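PDB 6K11: Lpg2148(MvcA) from Legionella pneumophila subsp. pneumophila str. Philadelphia 1, which probably acts as a deamidase-related deubiquitinase that removes ubiquitin from the host enzyme UBE2N and so regulates its activity during infection. Local coordinates for residues N219-K222 with E223-F227; K176-C179 with T180-N184; A339-N342 with L343-Q347; H9-L12 with K13-Q17. All coordinates share one frame; numbering follows the deposited sequence.

Contact 1 of 4, residues N219-K222 with E223-F227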
loop_
_atom_site.group_PDB
_atom_site.type_symbol
_atom_site.label_atom_id
_atom_site.label_comp_id
_atom_site.label_asym_id
_atom_site.label_seq_id
_atom_site.Cartn_x
_atom_site.Cartn_y
_atom_site.Cartn_z
ATOM N N ASN A 219 0.587 -25.510 -11.266
ATOM C CA ASN A 219 2.021 -25.236 -11.142
ATOM C C ASN A 219 2.706 -25.169 -12.499
ATOM O O ASN A 219 3.686 -24.424 -12.670
ATOM C CB ASN A 219 2.714 -26.306 -10.291
ATOM C CG ASN A 219 2.294 -26.273 -8.839
ATOM O OD1 ASN A 219 1.664 -25.323 -8.389
ATOM N ND2 ASN A 219 2.650 -27.319 -8.091
ATOM N N GLU A 220 2.217 -25.947 -13.468
ATOM C CA GLU A 220 2.843 -26.009 -14.784
ATOM C C GLU A 220 2.776 -24.679 -15.527
ATOM O O GLU A 220 3.630 -24.407 -16.377
ATOM C CB GLU A 220 2.166 -27.090 -15.634
ATOM C CG GLU A 220 2.562 -28.512 -15.296
ATOM C CD GLU A 220 3.623 -29.064 -16.240
ATOM O OE1 GLU A 220 4.754 -29.333 -15.771
ATOM O OE2 GLU A 220 3.322 -29.228 -17.446
ATOM N N GLN A 221 1.758 -23.857 -15.258
ATOM C CA GLN A 221 1.561 -22.602 -15.973
ATOM C C GLN A 221 1.704 -21.378 -15.070
ATOM O O GLN A 221 1.177 -20.307 -15.401
ATOM C CB GLN A 221 0.189 -22.604 -16.644
ATOM C CG GLN A 221 -0.972 -22.811 -15.676
ATOM C CD GLN A 221 -2.254 -23.175 -16.398
ATOM O OE1 GLN A 221 -2.782 -22.392 -17.184
ATOM N NE2 GLN A 221 -2.763 -24.374 -16.133
ATOM N N LYS A 222 2.429 -21.510 -13.954
ATOM C CA LYS A 222 2.493 -20.459 -12.934
ATOM C C LYS A 222 3.041 -19.142 -13.470
ATOM O O LYS A 222 2.747 -18.081 -12.904
ATOM C CB LYS A 222 3.373 -20.922 -11.758
ATOM C CG LYS A 222 2.610 -21.608 -10.629
ATOM C CD LYS A 222 3.477 -21.730 -9.357
ATOM C CE LYS A 222 2.787 -22.559 -8.275
ATOM N NZ LYS A 222 2.469 -21.830 -7.002
ATOM N N GLU A 223 3.837 -19.183 -14.539
ATOM C CA GLU A 223 4.377 -17.951 -15.090
ATOM C C GLU A 223 3.320 -17.114 -15.796
ATOM O O GLU A 223 3.626 -15.989 -16.204
ATOM C CB GLU A 223 5.545 -18.266 -16.034
ATOM C CG GLU A 223 5.154 -18.875 -17.375
ATOM C CD GLU A 223 4.440 -20.241 -17.285
ATOM O OE1 GLU A 223 3.825 -20.638 -18.307
ATOM O OE2 GLU A 223 4.518 -20.930 -16.227
ATOM N N ARG A 224 2.085 -17.606 -15.933
ATOM C CA ARG A 224 0.998 -16.760 -16.421
ATOM C C ARG A 224 0.523 -15.756 -15.375
ATOM O O ARG A 224 -0.139 -14.773 -15.726
ATOM C CB ARG A 224 -0.218 -17.593 -16.823
ATOM C CG ARG A 224 -0.033 -18.532 -17.995
ATOM C CD ARG A 224 -1.319 -19.347 -18.195
ATOM N NE ARG A 224 -2.441 -18.567 -18.724
ATOM C CZ ARG A 224 -3.700 -19.000 -18.716
ATOM N NH1 ARG A 224 -3.976 -20.195 -18.218
ATOM N NH2 ARG A 224 -4.682 -18.260 -19.213
ATOM N N PHE A 225 0.804 -16.000 -14.105
ATOM C CA PHE A 225 0.161 -15.267 -13.027
ATOM C C PHE A 225 1.177 -14.454 -12.243
ATOM O O PHE A 225 2.383 -14.709 -12.290
ATOM C CB PHE A 225 -0.548 -16.214 -12.064
ATOM C CG PHE A 225 -1.232 -17.358 -12.744
ATOM C CD1 PHE A 225 -2.231 -17.122 -13.673
ATOM C CD2 PHE A 225 -0.894 -18.664 -12.434
ATOM C CE1 PHE A 225 -2.879 -18.176 -14.288
ATOM C CE2 PHE A 225 -1.529 -19.718 -13.055
ATOM C CZ PHE A 225 -2.522 -19.472 -13.982
ATOM N N ASP A 226 0.654 -13.487 -11.494
ATOM C CA ASP A 226 1.441 -12.662 -10.577
ATOM C C ASP A 226 0.833 -12.872 -9.197
ATOM O O ASP A 226 -0.291 -12.431 -8.938
ATOM C CB ASP A 226 1.417 -11.187 -11.010
ATOM C CG ASP A 226 2.286 -10.275 -10.119
ATOM O OD1 ASP A 226 2.988 -10.761 -9.206
ATOM O OD2 ASP A 226 2.258 -9.049 -10.355
ATOM N N PHE A 227 1.527 -13.624 -8.343
ATOM C CA PHE A 227 1.043 -13.876 -6.987
ATOM C C PHE A 227 1.446 -12.783 -5.999
ATOM O O PHE A 227 1.038 -12.840 -4.830
ATOM C CB PHE A 227 1.575 -15.208 -6.471
ATOM C CG PHE A 227 1.184 -16.384 -7.315
ATOM C CD1 PHE A 227 -0.095 -16.480 -7.842
ATOM C CD2 PHE A 227 2.094 -17.404 -7.561
ATOM C CE1 PHE A 227 -0.456 -17.574 -8.613
ATOM C CE2 PHE A 227 1.737 -18.507 -8.332
ATOM C CZ PHE A 227 0.466 -18.589 -8.858
#
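Arg224 NH1 reaches the side-chain carbonyl of Gln221, 2.7 Å from OE1, in the 3-10 turn that follows helix 206-220 and leads toward strand 228-238 in the MvcA insertion region. The oxygen lies in the guanidinium plane, amide and guanidinium are nearly coplanar (24° apart), and the two side chains run side by side. Gln221 gets there with CG wedged between its own backbone N and carbonyl carbon (chi1 58°) and an extended chain beyond. Both groups have second partners: Arg224 NH1 also bonds Asn171 O and Gln221 NE2 bonds Leu172 O, which ties the turn to the end of strand 169-171; Gln221 NE2 also bonds Ile217 O of the preceding helix.

Two backbone bonds shape the turn itself, Arg224 N to Gln221 O at 2.9 Å and Phe225 N to Lys222 O at 3.1 Å, each spanning three residues as a 3-10 turn requires. Outside them comes the packing. The Phe225 ring has the CB of Arg224 over one face near the rim, while its CZ lies 4.1 Å from Gln221 CG; Phe162 and Phe170 meet the same ring edge-to-face. Farther out, the Lys222 chain crosses Phe227 at about a right angle, with CG at the ring edge. Bent at chi4, the lysine ends with NZ 3.7 Å from Phe227 CE2.

Contact 2 of 4, residues K176-C179 with T180-N184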
loop_
_atom_site.group_PDB
_atom_site.type_symbol
_atom_site.label_atom_id
_atom_site.label_comp_id
_atom_site.label_asym_id
_atom_site.label_seq_id
_atom_site.Cartn_x
_atom_site.Cartn_y
_atom_site.Cartn_z
ATOM N N LYS A 176 -14.084 -29.582 -21.333
ATOM C CA LYS A 176 -15.292 -29.915 -20.567
ATOM C C LYS A 176 -15.291 -31.363 -20.074
ATOM O O LYS A 176 -15.653 -31.635 -18.921
ATOM C CB LYS A 176 -16.544 -29.665 -21.408
ATOM C CG LYS A 176 -17.821 -30.243 -20.799
ATOM C CD LYS A 176 -19.031 -29.345 -21.076
ATOM C CE LYS A 176 -20.349 -30.064 -20.836
ATOM N NZ LYS A 176 -20.880 -30.681 -22.088
ATOM N N LYS A 177 -14.901 -32.305 -20.930
ATOM C CA LYS A 177 -14.896 -33.710 -20.526
ATOM C C LYS A 177 -14.008 -33.949 -19.309
ATOM O O LYS A 177 -14.390 -34.680 -18.383
ATOM C CB LYS A 177 -14.438 -34.579 -21.694
ATOM C CG LYS A 177 -14.463 -36.071 -21.425
ATOM C CD LYS A 177 -14.629 -36.831 -22.741
ATOM C CE LYS A 177 -14.708 -38.331 -22.511
ATOM N NZ LYS A 177 -15.234 -39.041 -23.722
ATOM N N LYS A 178 -12.815 -33.360 -19.301
ATOM C CA LYS A 178 -11.863 -33.588 -18.215
ATOM C C LYS A 178 -12.306 -32.902 -16.925
ATOM O O LYS A 178 -12.179 -33.475 -15.833
ATOM C CB LYS A 178 -10.473 -33.088 -18.628
ATOM C CG LYS A 178 -9.449 -33.081 -17.504
ATOM C CD LYS A 178 -9.244 -34.463 -16.930
ATOM C CE LYS A 178 -7.925 -34.543 -16.172
ATOM N NZ LYS A 178 -7.655 -35.919 -15.663
ATOM N N CYS A 179 -12.803 -31.665 -17.030
ATOM C CA CYS A 179 -13.344 -30.972 -15.864
ATOM C C CYS A 179 -14.473 -31.771 -15.230
ATOM O O CYS A 179 -14.539 -31.905 -14.002
ATOM C CB CYS A 179 -13.844 -29.590 -16.261
ATOM S SG CYS A 179 -12.517 -28.482 -16.705
ATOM N N THR A 180 -15.390 -32.282 -16.061
ATOM C CA THR A 180 -16.474 -33.118 -15.552
ATOM C C THR A 180 -15.925 -34.305 -14.774
ATOM O O THR A 180 -16.444 -34.660 -13.705
ATOM C CB THR A 180 -17.357 -33.595 -16.707
ATOM O OG1 THR A 180 -18.000 -32.469 -17.321
ATOM C CG2 THR A 180 -18.434 -34.551 -16.201
ATOM N N GLN A 181 -14.856 -34.914 -15.280
ATOM C CA GLN A 181 -14.263 -36.054 -14.590
ATOM C C GLN A 181 -13.678 -35.650 -13.239
ATOM O O GLN A 181 -13.943 -36.293 -12.216
ATOM C CB GLN A 181 -13.205 -36.685 -15.493
ATOM C CG GLN A 181 -12.539 -37.901 -14.907
ATOM C CD GLN A 181 -11.337 -37.528 -14.091
ATOM O OE1 GLN A 181 -10.504 -36.741 -14.535
ATOM N NE2 GLN A 181 -11.238 -38.075 -12.884
ATOM N N LEU A 182 -12.855 -34.598 -13.218
ATOM C CA LEU A 182 -12.279 -34.125 -11.959
ATOM C C LEU A 182 -13.367 -33.689 -10.990
ATOM O O LEU A 182 -13.263 -33.925 -9.780
ATOM C CB LEU A 182 -11.325 -32.949 -12.223
ATOM C CG LEU A 182 -10.007 -33.205 -12.940
ATOM C CD1 LEU A 182 -9.371 -31.872 -13.388
ATOM C CD2 LEU A 182 -9.067 -33.977 -12.043
ATOM N N PHE A 183 -14.417 -33.045 -11.512
ATOM C CA PHE A 183 -15.511 -32.563 -10.673
ATOM C C PHE A 183 -16.157 -33.715 -9.913
ATOM O O PHE A 183 -16.362 -33.640 -8.692
ATOM C CB PHE A 183 -16.530 -31.835 -11.549
ATOM C CG PHE A 183 -17.708 -31.257 -10.808
ATOM C CD1 PHE A 183 -18.850 -32.014 -10.592
ATOM C CD2 PHE A 183 -17.696 -29.942 -10.372
ATOM C CE1 PHE A 183 -19.945 -31.482 -9.939
ATOM C CE2 PHE A 183 -18.790 -29.401 -9.720
ATOM C CZ PHE A 183 -19.919 -30.176 -9.506
ATOM N N ASN A 184 -16.458 -34.801 -10.615
ATOM C CA ASN A 184 -17.113 -35.949 -9.998
ATOM C C ASN A 184 -16.147 -36.853 -9.233
ATOM O O ASN A 184 -16.599 -37.755 -8.526
ATOM C CB ASN A 184 -17.865 -36.733 -11.079
ATOM C CG ASN A 184 -19.068 -35.974 -11.598
ATOM O OD1 ASN A 184 -19.153 -35.658 -12.783
ATOM N ND2 ASN A 184 -20.000 -35.650 -10.700
#
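Lys178 stretches its aliphatic chain beside Gln181 and obliquely across Leu182. Its CG leaves anti to the backbone N (chi1 171°), and the bend at chi2 (60°) turns the chain toward Gln181 and Leu182. CE then passes 4.1 Å from Leu182 CG, while CD lies 3.5 Å from Gln181 OE1. At the tip, NZ donates to that same OE1 at 3.2 Å, tilted 24° from the amide carbonyl plane. The ammonium also forms a salt bridge with Glu213 of helix 206-220, so the glutamine oxygen and the carboxylate share one positive group. Leu182 faces that helix too, packing on Ala210, Glu213 and Ile214.

On another side of the helix Thr180 lies beside Lys176, pointing the same way: OG1 sits 3.0 Å from Lys176 O and 4.1 Å from Lys176 CG, and is also within reach of Glu157 O. Beneath the side chains the backbone bonds are regular. Thr180 N meets Lys176 O at 2.9 Å, and Phe183 N meets Cys179 O at 2.7 Å with the donor nearly in line with the carbonyl bond. Phe183 itself turns away to a cation-pi contact with Lys137. These i to i+4 bonds, with side chains three and four residues apart paired on two sides of the helix, are those of an amphipathic alpha-helix packed against its neighbour within the MvcA insertion domain.

Contact 3 of 4, residues A339-N342 with L343-Q347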
loop_
_atom_site.group_PDB
_atom_site.type_symbol
_atom_site.label_atom_id
_atom_site.label_comp_id
_atom_site.label_asym_id
_atom_site.label_seq_id
_atom_site.Cartn_x
_atom_site.Cartn_y
_atom_site.Cartn_z
ATOM N N ALA A 339 10.836 22.126 -5.135
ATOM C CA ALA A 339 10.172 21.513 -3.980
ATOM C C ALA A 339 9.802 22.561 -2.929
ATOM O O ALA A 339 8.681 22.560 -2.405
ATOM C CB ALA A 339 11.069 20.428 -3.372
ATOM N N LEU A 340 10.732 23.472 -2.613
ATOM C CA LEU A 340 10.449 24.538 -1.651
ATOM C C LEU A 340 9.351 25.471 -2.143
ATOM O O LEU A 340 8.593 26.016 -1.331
ATOM C CB LEU A 340 11.720 25.341 -1.357
ATOM C CG LEU A 340 12.821 24.646 -0.546
ATOM C CD1 LEU A 340 14.162 25.385 -0.681
ATOM C CD2 LEU A 340 12.406 24.511 0.916
ATOM N N LYS A 341 9.265 25.689 -3.455
ATOM C CA LYS A 341 8.170 26.482 -4.012
ATOM C C LYS A 341 6.834 25.759 -3.901
ATOM O O LYS A 341 5.811 26.379 -3.591
ATOM C CB LYS A 341 8.450 26.812 -5.473
ATOM C CG LYS A 341 7.390 27.716 -6.053
ATOM C CD LYS A 341 7.971 28.717 -7.030
ATOM C CE LYS A 341 6.861 29.544 -7.659
ATOM N NZ LYS A 341 6.822 29.350 -9.129
ATOM N N ASN A 342 6.818 24.457 -4.180
ATOM C CA ASN A 342 5.604 23.666 -3.970
ATOM C C ASN A 342 5.159 23.699 -2.511
ATOM O O ASN A 342 3.963 23.817 -2.216
ATOM C CB ASN A 342 5.844 22.223 -4.419
ATOM C CG ASN A 342 5.950 22.104 -5.928
ATOM O OD1 ASN A 342 5.494 22.985 -6.652
ATOM N ND2 ASN A 342 6.546 21.016 -6.408
ATOM N N LEU A 343 6.103 23.559 -1.588
ATOM C CA LEU A 343 5.774 23.608 -0.166
ATOM C C LEU A 343 5.271 24.993 0.235
ATOM O O LEU A 343 4.330 25.115 1.031
ATOM C CB LEU A 343 6.999 23.201 0.656
ATOM C CG LEU A 343 7.330 21.702 0.604
ATOM C CD1 LEU A 343 8.815 21.476 0.909
ATOM C CD2 LEU A 343 6.435 20.895 1.595
ATOM N N GLN A 344 5.879 26.053 -0.306
ATOM C CA GLN A 344 5.403 27.394 0.023
ATOM C C GLN A 344 4.010 27.651 -0.546
ATOM O O GLN A 344 3.197 28.335 0.089
ATOM C CB GLN A 344 6.385 28.461 -0.480
ATOM C CG GLN A 344 6.019 29.875 -0.023
ATOM C CD GLN A 344 5.557 29.947 1.454
ATOM O OE1 GLN A 344 6.212 29.407 2.369
ATOM N NE2 GLN A 344 4.421 30.610 1.684
ATOM N N GLU A 345 3.710 27.123 -1.735
ATOM C CA GLU A 345 2.359 27.275 -2.273
ATOM C C GLU A 345 1.342 26.495 -1.447
ATOM O O GLU A 345 0.209 26.948 -1.269
ATOM C CB GLU A 345 2.301 26.831 -3.728
ATOM C CG GLU A 345 2.907 27.862 -4.682
ATOM C CD GLU A 345 3.213 27.296 -6.051
ATOM O OE1 GLU A 345 3.006 26.079 -6.274
ATOM O OE2 GLU A 345 3.681 28.079 -6.905
ATOM N N THR A 346 1.730 25.340 -0.912
ATOM C CA THR A 346 0.840 24.637 0.009
ATOM C C THR A 346 0.635 25.443 1.286
ATOM O O THR A 346 -0.486 25.533 1.797
ATOM C CB THR A 346 1.423 23.263 0.295
ATOM O OG1 THR A 346 1.552 22.573 -0.950
ATOM C CG2 THR A 346 0.515 22.469 1.234
ATOM N N GLN A 347 1.709 26.064 1.799
ATOM C CA GLN A 347 1.601 26.893 2.995
ATOM C C GLN A 347 0.655 28.066 2.776
ATOM O O GLN A 347 -0.100 28.439 3.684
ATOM C CB GLN A 347 2.991 27.382 3.426
ATOM C CG GLN A 347 2.988 28.239 4.702
ATOM C CD GLN A 347 2.693 27.413 5.956
ATOM O OE1 GLN A 347 3.467 26.526 6.320
ATOM N NE2 GLN A 347 1.567 27.696 6.608
#
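Glu345 lies back over the preceding turn and touches Lys341 along nearly its whole length. Its CB sits 3.5 Å from Lys341 O, and CG, anti to its own carbonyl carbon (chi1 -76°), keeps close to the same oxygen. CD comes within 4.2 Å of Lys341 CG. The carboxylate then divides: OE1 stays 4.0 Å from Asn342 OD1, with no bond between the two oxygens, and OE2 rests 3.6 Å from Lys341 CE. Lys341 NZ remains 4.1 Å from OE2, too far for a salt bridge; any attraction is probably weak, and the actual touch is of OE2 with the lysine's CE and CG.

Asn342 O is gripped twice by one residue. Thr346 N and Thr346 OG1 each donate to it at 3.0 Å, and they arrive from opposite faces of the carbonyl plane. The hydroxyl of this buried threonine is thereby satisfied within its own helix. The side chain of Asn342 points elsewhere, its ND2 bonding Leu81 O, while Leu343 folds CG against Ala339 O at 3.4 Å.

Ala339, Leu340 and Leu343 turn to helix 4-19, and Gln344 OE1 accepts from Lys11 there. A largely buried apolar flank, an exposed Lys-Glu pair four residues apart and a threonine hydroxyl returned to the i-4 carbonyl together mark helix 336-351 as an amphipathic alpha-helix packed on a partner.

Contact 4 of 4, residues H9-L12 with K13-Q17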
loop_
_atom_site.group_PDB
_atom_site.type_symbol
_atom_site.label_atom_id
_atom_site.label_comp_id
_atom_site.label_asym_id
_atom_site.label_seq_id
_atom_site.Cartn_x
_atom_site.Cartn_y
_atom_site.Cartn_z
ATOM N N HIS A 9 13.554 19.029 3.510
ATOM C CA HIS A 9 13.172 18.061 4.539
ATOM C C HIS A 9 12.617 18.763 5.775
ATOM O O HIS A 9 11.594 18.349 6.338
ATOM C CB HIS A 9 14.364 17.177 4.922
ATOM C CG HIS A 9 14.176 16.458 6.226
ATOM N ND1 HIS A 9 13.377 15.336 6.350
ATOM C CD2 HIS A 9 14.653 16.718 7.469
ATOM C CE1 HIS A 9 13.377 14.937 7.610
ATOM N NE2 HIS A 9 14.151 15.750 8.307
ATOM N N LYS A 10 13.292 19.829 6.228
ATOM C CA LYS A 10 12.859 20.509 7.443
ATOM C C LYS A 10 11.451 21.066 7.279
ATOM O O LYS A 10 10.626 20.984 8.199
ATOM C CB LYS A 10 13.851 21.626 7.782
ATOM C CG LYS A 10 13.453 22.528 8.925
ATOM C CD LYS A 10 14.641 23.440 9.267
ATOM C CE LYS A 10 14.398 24.263 10.522
ATOM N NZ LYS A 10 15.456 25.316 10.650
ATOM N N LYS A 11 11.160 21.632 6.116
ATOM C CA LYS A 11 9.873 22.279 5.893
ATOM C C LYS A 11 8.769 21.255 5.684
ATOM O O LYS A 11 7.664 21.420 6.211
ATOM C CB LYS A 11 9.975 23.224 4.692
ATOM C CG LYS A 11 8.668 23.714 4.105
ATOM C CD LYS A 11 8.898 25.026 3.329
ATOM C CE LYS A 11 7.583 25.771 3.064
ATOM N NZ LYS A 11 7.646 27.226 3.292
ATOM N N LEU A 12 9.046 20.200 4.910
ATOM C CA LEU A 12 8.059 19.147 4.734
ATOM C C LEU A 12 7.692 18.529 6.081
ATOM O O LEU A 12 6.501 18.332 6.394
ATOM C CB LEU A 12 8.592 18.088 3.757
ATOM C CG LEU A 12 7.770 16.788 3.721
ATOM C CD1 LEU A 12 6.417 17.032 3.066
ATOM C CD2 LEU A 12 8.507 15.631 3.040
ATOM N N LYS A 13 8.702 18.254 6.912
ATOM C CA LYS A 13 8.433 17.657 8.215
ATOM C C LYS A 13 7.659 18.620 9.113
ATOM O O LYS A 13 6.658 18.240 9.736
ATOM C CB LYS A 13 9.742 17.220 8.882
ATOM C CG LYS A 13 9.567 16.815 10.343
ATOM C CD LYS A 13 10.761 16.039 10.860
ATOM C CE LYS A 13 10.527 15.572 12.290
ATOM N NZ LYS A 13 11.613 14.683 12.763
ATOM N N SER A 14 8.100 19.885 9.183
ATOM C CA SER A 14 7.431 20.837 10.063
ATOM C C SER A 14 5.976 21.053 9.644
ATOM O O SER A 14 5.069 21.087 10.492
ATOM C CB SER A 14 8.211 22.159 10.079
ATOM O OG SER A 14 7.566 23.097 10.922
ATOM N N MET A 15 5.731 21.160 8.342
ATOM C CA MET A 15 4.383 21.417 7.833
ATOM C C MET A 15 3.462 20.215 8.032
ATOM O O MET A 15 2.285 20.374 8.383
ATOM C CB MET A 15 4.442 21.779 6.339
ATOM C CG MET A 15 4.964 23.215 6.009
ATOM S SD MET A 15 4.938 23.571 4.222
ATOM C CE MET A 15 3.189 23.402 3.889
ATOM N N SER A 16 3.961 19.011 7.767
ATOM C CA SER A 16 3.146 17.817 8.004
ATOM C C SER A 16 2.815 17.641 9.490
ATOM O O SER A 16 1.678 17.297 9.845
ATOM C CB SER A 16 3.861 16.587 7.443
ATOM O OG SER A 16 3.111 15.408 7.760
ATOM N N GLN A 17 3.789 17.875 10.379
ATOM C CA GLN A 17 3.513 17.815 11.817
ATOM C C GLN A 17 2.355 18.728 12.203
ATOM O O GLN A 17 1.516 18.363 13.037
ATOM C CB GLN A 17 4.745 18.210 12.641
ATOM C CG GLN A 17 5.883 17.218 12.673
ATOM C CD GLN A 17 7.104 17.789 13.357
ATOM O OE1 GLN A 17 7.282 19.008 13.424
ATOM N NE2 GLN A 17 7.957 16.913 13.873
#
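Lys13 NZ is held by three carboxylates while the chain that carries it passes His9, one helical turn earlier, with CD 4.3 Å from His9 NE2. The acids are Asp268, between helices 261-266 and 269-274, and Asp270 and Glu271 at the start of the latter; such a cluster would be expected to keep the lysine charged. To reach them the side chain is extended throughout, with CG anti to the backbone N (chi1 170°). The two residues are also joined through the backbone, Lys13 N donating to His9 O at 2.9 Å.

On another flank Lys11 and Met15 run side by side, pointing the same way. The sulfur is cradled by the lysine's methylenes, with SD 3.6 Å from Lys11 CE and 3.7 Å from Lys11 CG. Met15 CG leaves anti to its own carbonyl carbon (chi1 -75°), which brings it 3.2 Å from Lys11 O. Beyond the thioether, Lys11 NZ leads on to Gln344.

Ser16 N to Leu12 O, at 3.0 Å, continues the unbroken alpha-helical bonding. Helix 4-19 is packed on several sides: Lys11 and Met15 lie on helix 336-351, Lys13 and Ser16 touch helix 261-266, and His9, stacked on Tyr250 and bonded through ND1 to Tyr252 OH, meets strand 250-252, the outermost strand of the antiparallel five-stranded sheet on that edge.

In the fold
From the N terminus the chain meets contact 4 in helix 4-19, contact 2 in helix 176-185, contact 1 where helix 206-220 gives way to a turn, and contact 3 in helix 336-351. They stand in series and none nests or crosses; each joins adjoining residues, closing no more than a helical turn. Yet contacts 3 and 4, hundreds of residues apart in sequence, touch, with centres about 11 Å apart, bringing the N-terminal helix against a late one. Contacts 1 and 2 share the insertion domain on the other side of the chain's centre, about 22 Å apart between centres, and helix 206-220 serves both.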